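Local atomic coordinates of hypothetical protein AQ_1575 (Aquifex aeolicus, PDB entry 1LFP), a protein that probably binds DNA and may act as a transcriptional regulator in the cytoplasm. Residues Y139-P143 and V192-A197; V147-L153 and P166-H171. One frame throughout, in Å; residues are numbered along the deposited sequence.

Interaction 1: Y139-P143 and V192-A197; sequences YIEVP and VPIEKA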
# COMPACT_ATOMS: atom_id res chain seq x y z
N TYR A 139 -7.70 4.45 -0.01
CA TYR A 139 -7.35 3.90 1.28
C TYR A 139 -6.67 4.97 2.11
O TYR A 139 -5.70 5.58 1.68
CB TYR A 139 -6.39 2.73 1.01
CG TYR A 139 -5.80 2.07 2.21
CD1 TYR A 139 -4.54 2.43 2.67
CD2 TYR A 139 -6.48 1.02 2.83
CE1 TYR A 139 -3.94 1.73 3.72
CE2 TYR A 139 -5.90 0.32 3.88
CZ TYR A 139 -4.64 0.67 4.32
OH TYR A 139 -4.08 -0.01 5.39
N ILE A 140 -7.19 5.19 3.32
CA ILE A 140 -6.67 6.19 4.23
C ILE A 140 -6.34 5.58 5.56
O ILE A 140 -7.14 4.82 6.11
CB ILE A 140 -7.73 7.31 4.44
CG1 ILE A 140 -7.91 8.07 3.12
CG2 ILE A 140 -7.27 8.25 5.60
CD1 ILE A 140 -9.16 9.00 3.05
N GLU A 141 -5.15 5.89 6.09
CA GLU A 141 -4.73 5.37 7.38
C GLU A 141 -4.68 6.53 8.36
O GLU A 141 -4.22 7.60 8.00
CB GLU A 141 -3.34 4.72 7.29
CG GLU A 141 -3.40 3.20 7.11
CD GLU A 141 -2.05 2.55 6.85
OE1 GLU A 141 -1.03 2.99 7.45
OE2 GLU A 141 -2.02 1.59 6.04
N VAL A 142 -5.16 6.29 9.57
CA VAL A 142 -5.16 7.32 10.62
C VAL A 142 -4.66 6.67 11.90
O VAL A 142 -5.12 5.60 12.31
CB VAL A 142 -6.59 7.92 10.83
CG1 VAL A 142 -7.59 6.84 10.87
CG2 VAL A 142 -6.67 8.74 12.12
N PRO A 143 -3.70 7.31 12.55
CA PRO A 143 -3.11 6.80 13.79
C PRO A 143 -4.09 6.61 14.96
O PRO A 143 -4.74 7.54 15.43
CB PRO A 143 -1.99 7.81 14.08
CG PRO A 143 -2.36 9.04 13.30
CD PRO A 143 -2.97 8.48 12.04
N VAL A 192 -8.72 15.28 11.83
CA VAL A 192 -8.19 13.93 11.79
C VAL A 192 -6.82 13.86 11.10
O VAL A 192 -6.68 14.30 9.96
CB VAL A 192 -9.14 12.99 11.01
CG1 VAL A 192 -8.64 11.52 11.13
CG2 VAL A 192 -10.56 13.11 11.53
N PRO A 193 -5.79 13.33 11.80
CA PRO A 193 -4.46 13.22 11.20
C PRO A 193 -4.43 12.08 10.17
O PRO A 193 -5.01 11.02 10.39
CB PRO A 193 -3.57 12.92 12.40
CG PRO A 193 -4.46 12.14 13.29
CD PRO A 193 -5.79 12.86 13.19
N ILE A 194 -3.73 12.28 9.05
CA ILE A 194 -3.67 11.25 8.02
C ILE A 194 -2.27 10.68 7.96
O ILE A 194 -1.32 11.44 7.77
CB ILE A 194 -3.98 11.83 6.64
CG1 ILE A 194 -5.34 12.52 6.66
CG2 ILE A 194 -3.87 10.72 5.59
CD1 ILE A 194 -6.48 11.65 7.15
N GLU A 195 -2.14 9.37 8.09
CA GLU A 195 -0.83 8.74 8.03
C GLU A 195 -0.53 8.36 6.59
O GLU A 195 0.59 8.52 6.12
CB GLU A 195 -0.77 7.51 8.92
CG GLU A 195 0.58 6.84 8.94
CD GLU A 195 0.69 5.78 10.02
OE1 GLU A 195 0.66 6.15 11.22
OE2 GLU A 195 0.80 4.59 9.67
N LYS A 196 -1.54 7.85 5.88
CA LYS A 196 -1.38 7.47 4.48
C LYS A 196 -2.70 7.62 3.75
O LYS A 196 -3.74 7.40 4.35
CB LYS A 196 -0.96 6.00 4.33
CG LYS A 196 0.40 5.64 4.90
CD LYS A 196 0.80 4.23 4.45
CE LYS A 196 2.20 3.85 4.94
NZ LYS A 196 2.66 2.54 4.39
N ALA A 197 -2.61 7.98 2.47
CA ALA A 197 -3.75 8.15 1.57
C ALA A 197 -3.30 7.67 0.19
O ALA A 197 -2.47 8.29 -0.47
CB ALA A 197 -4.17 9.63 1.50
O HOH W 1 0.41 1.23 4.70

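Interaction 2: V147-L153 and P166-H171; sequences VSEEELL and PGEEVH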
# COMPACT_ATOMS: atom_id res chain seq x y z
N VAL A 147 -6.24 9.39 17.96
CA VAL A 147 -7.68 9.64 17.91
C VAL A 147 -8.44 8.72 18.85
O VAL A 147 -7.97 8.41 19.94
CB VAL A 147 -8.24 9.46 16.49
CG1 VAL A 147 -7.52 10.40 15.51
CG2 VAL A 147 -8.10 8.01 16.06
N SER A 148 -9.61 8.27 18.42
CA SER A 148 -10.43 7.40 19.23
C SER A 148 -11.26 6.53 18.30
O SER A 148 -11.49 6.89 17.15
CB SER A 148 -11.35 8.25 20.10
OG SER A 148 -10.82 9.57 20.18
N GLU A 149 -11.69 5.38 18.80
CA GLU A 149 -12.50 4.50 17.96
C GLU A 149 -13.79 5.26 17.67
O GLU A 149 -14.19 5.39 16.52
CB GLU A 149 -12.85 3.20 18.69
CG GLU A 149 -12.09 1.97 18.24
CD GLU A 149 -10.68 1.92 18.78
OE1 GLU A 149 -9.86 2.79 18.43
OE2 GLU A 149 -10.38 1.00 19.58
N GLU A 150 -14.40 5.79 18.73
CA GLU A 150 -15.67 6.49 18.62
C GLU A 150 -15.68 7.74 17.75
O GLU A 150 -16.47 7.84 16.82
CB GLU A 150 -16.18 6.86 20.02
CG GLU A 150 -17.61 7.38 20.02
CD GLU A 150 -18.04 7.91 21.37
OE1 GLU A 150 -19.22 8.31 21.50
OE2 GLU A 150 -17.21 7.92 22.30
N GLU A 151 -14.81 8.70 18.07
CA GLU A 151 -14.73 9.95 17.34
C GLU A 151 -14.45 9.73 15.87
O GLU A 151 -15.07 10.33 15.00
CB GLU A 151 -13.63 10.84 17.93
CG GLU A 151 -13.08 11.86 16.96
CD GLU A 151 -11.57 12.01 17.06
OE1 GLU A 151 -10.95 12.37 16.04
OE2 GLU A 151 -11.01 11.77 18.16
N LEU A 152 -13.50 8.84 15.60
CA LEU A 152 -13.13 8.55 14.24
C LEU A 152 -14.23 7.84 13.47
O LEU A 152 -14.47 8.14 12.29
CB LEU A 152 -11.88 7.70 14.22
CG LEU A 152 -11.48 7.48 12.77
CD1 LEU A 152 -10.68 8.69 12.28
CD2 LEU A 152 -10.69 6.21 12.64
N LEU A 153 -14.87 6.87 14.12
CA LEU A 153 -15.94 6.12 13.48
C LEU A 153 -17.00 7.13 13.04
O LEU A 153 -17.51 7.04 11.93
CB LEU A 153 -16.53 5.09 14.47
CG LEU A 153 -16.39 3.56 14.21
CD1 LEU A 153 -15.23 3.22 13.30
CD2 LEU A 153 -16.23 2.86 15.54
N PRO A 166 -11.63 -0.23 12.55
CA PRO A 166 -10.71 0.22 13.61
C PRO A 166 -9.47 -0.64 13.63
O PRO A 166 -9.46 -1.75 13.09
CB PRO A 166 -11.54 0.05 14.89
CG PRO A 166 -12.97 0.06 14.41
CD PRO A 166 -12.89 -0.73 13.13
N GLY A 167 -8.42 -0.13 14.26
CA GLY A 167 -7.16 -0.86 14.37
C GLY A 167 -6.52 -0.62 15.72
O GLY A 167 -6.84 0.34 16.42
N GLU A 168 -5.60 -1.50 16.11
CA GLU A 168 -4.92 -1.38 17.39
C GLU A 168 -3.87 -0.29 17.29
O GLU A 168 -3.51 0.34 18.28
CB GLU A 168 -4.25 -2.70 17.76
CG GLU A 168 -5.13 -3.68 18.51
CD GLU A 168 -5.49 -3.20 19.91
OE1 GLU A 168 -6.09 -4.00 20.67
OE2 GLU A 168 -5.18 -2.04 20.25
N GLU A 169 -3.38 -0.10 16.08
CA GLU A 169 -2.34 0.87 15.80
C GLU A 169 -2.82 1.87 14.77
O GLU A 169 -2.47 3.05 14.80
CB GLU A 169 -1.13 0.12 15.26
CG GLU A 169 -1.52 -1.03 14.35
CD GLU A 169 -0.45 -2.09 14.27
OE1 GLU A 169 -0.65 -3.11 13.57
OE2 GLU A 169 0.61 -1.89 14.90
N VAL A 170 -3.62 1.40 13.83
CA VAL A 170 -4.13 2.28 12.81
C VAL A 170 -5.56 1.96 12.43
O VAL A 170 -6.02 0.81 12.49
CB VAL A 170 -3.22 2.25 11.55
CG1 VAL A 170 -3.27 0.87 10.88
CG2 VAL A 170 -3.66 3.32 10.59
N HIS A 171 -6.28 3.01 12.08
CA HIS A 171 -7.66 2.86 11.67
C HIS A 171 -7.59 2.98 10.17
O HIS A 171 -6.76 3.71 9.65
CB HIS A 171 -8.50 3.97 12.30
CG HIS A 171 -8.53 3.92 13.80
ND1 HIS A 171 -8.78 2.76 14.51
CD2 HIS A 171 -8.39 4.90 14.72
CE1 HIS A 171 -8.81 3.04 15.80
NE2 HIS A 171 -8.58 4.33 15.96

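Interaction 1: Y139-P143 and V192-A197
E141 faces two consecutive residues, E195 and K196, in a classic beta bulge where the end of strand 134-143 meets the start of strand 196-203 in a four-stranded antiparallel sheet. E141 O takes a bond from E195 N at 2.7 Å and a weak one from K196 N at 3.4 Å. E141 N in turn donates to K196 O at 2.7 Å. I140 and A197 form the next, non-hydrogen-bonded pair.

The side chains of E141 and K196 run side by side in the same direction, with K196 CD 3.7 Å from E141 OE1. K196 is extended beyond CG, which carries NZ to a water that bridges it to E141 OE2. Y139 OH fixes the same oxygen from its anti side, so OE2 is held by hydroxyl and water together, and the tyrosine ring meets it edge-on. The other oxygen, OE1, lies near the carboxylate of E195, whose plane is turned 77° from that of E141; this proximity of like charges would probably be eased by the lysine.

On the other face I140 sends CG2, anti to its backbone N, obliquely against CD1 of I194, and helix 180-188 packs over both. Beyond the bulge V142 crosses V192 at about a right angle. V142 chi1 of 45° sets CG1 between the backbone N and carbonyl carbon and CG2 anti to N, turning CG2 onto V192 CG1. P193 O is buried here without a polar partner, against V142 CG2. Last in line, the proline rings of P143 and P193 meet obliquely through their CG atoms, 3.7 Å apart.

Interaction 2: V147-L153 and P166-H171
H171 and L152 approach through their first torsions: chi1 of -62° sets the imidazole of H171 anti to its own carbonyl carbon, while chi1 of -177° puts CG of L152 anti to its backbone N. The L152 side chain thereby packs against H171, although the shortest approach between them in the model is doubtful. V147 reaches the ring from another direction, its CG2 methyl lying in the ring plane, 3.4 Å from H171 CD2.

The imidazole is anchored from its own segment. G167 N donates to H171 ND1 at 2.9 Å, 17° out of the ring plane, which restricts rotation of the ring and identifies ND1 as an acceptor. E149 CG crosses P166, 3.9 Å from P166 CB, and the bend at chi2 turns the carboxylate toward H171. There it lies beside the imidazole without a hydrogen bond, and its modelled closeness is doubtful. One turn further along, L153 crosses the same proline at about a right angle, with CD1 4.0 Å from P166 CG.

At the start of the helix S148 occupies the N-cap position without a capping bond from its side chain; OG instead bonds to E151 OE2, while E151 OE1 makes a salt bridge with K155.

This is helix-on-sheet packing: the first turn of helix 149-159 rests on the turn leading into strand 170-175, with V142 of the adjacent strand 134-143 touching V147, L152 and H171, and V192 also lying against L152.

Of the four segments, the one on strand 134-143 comes first from the N terminus and supplies one side of interaction 1. The chain then enters helix 149-159, whose start packs on P166-H171 after a short excursion through strand 163-165, closing the small loop of interaction 2. It continues along strand 170-175 and helix 180-188 before V192-A197 returns to strand 134-143 and closes interaction 1. Interaction 2 is therefore nested inside interaction 1, their centres about 11 Å apart. Strand 134-143 lies between 170-175 and 196-203 and joins the two contacts directly: V142 O lies 2.8 Å from H171 N, a probable hydrogen bond, and V142 CG1 packs on L152 CD2.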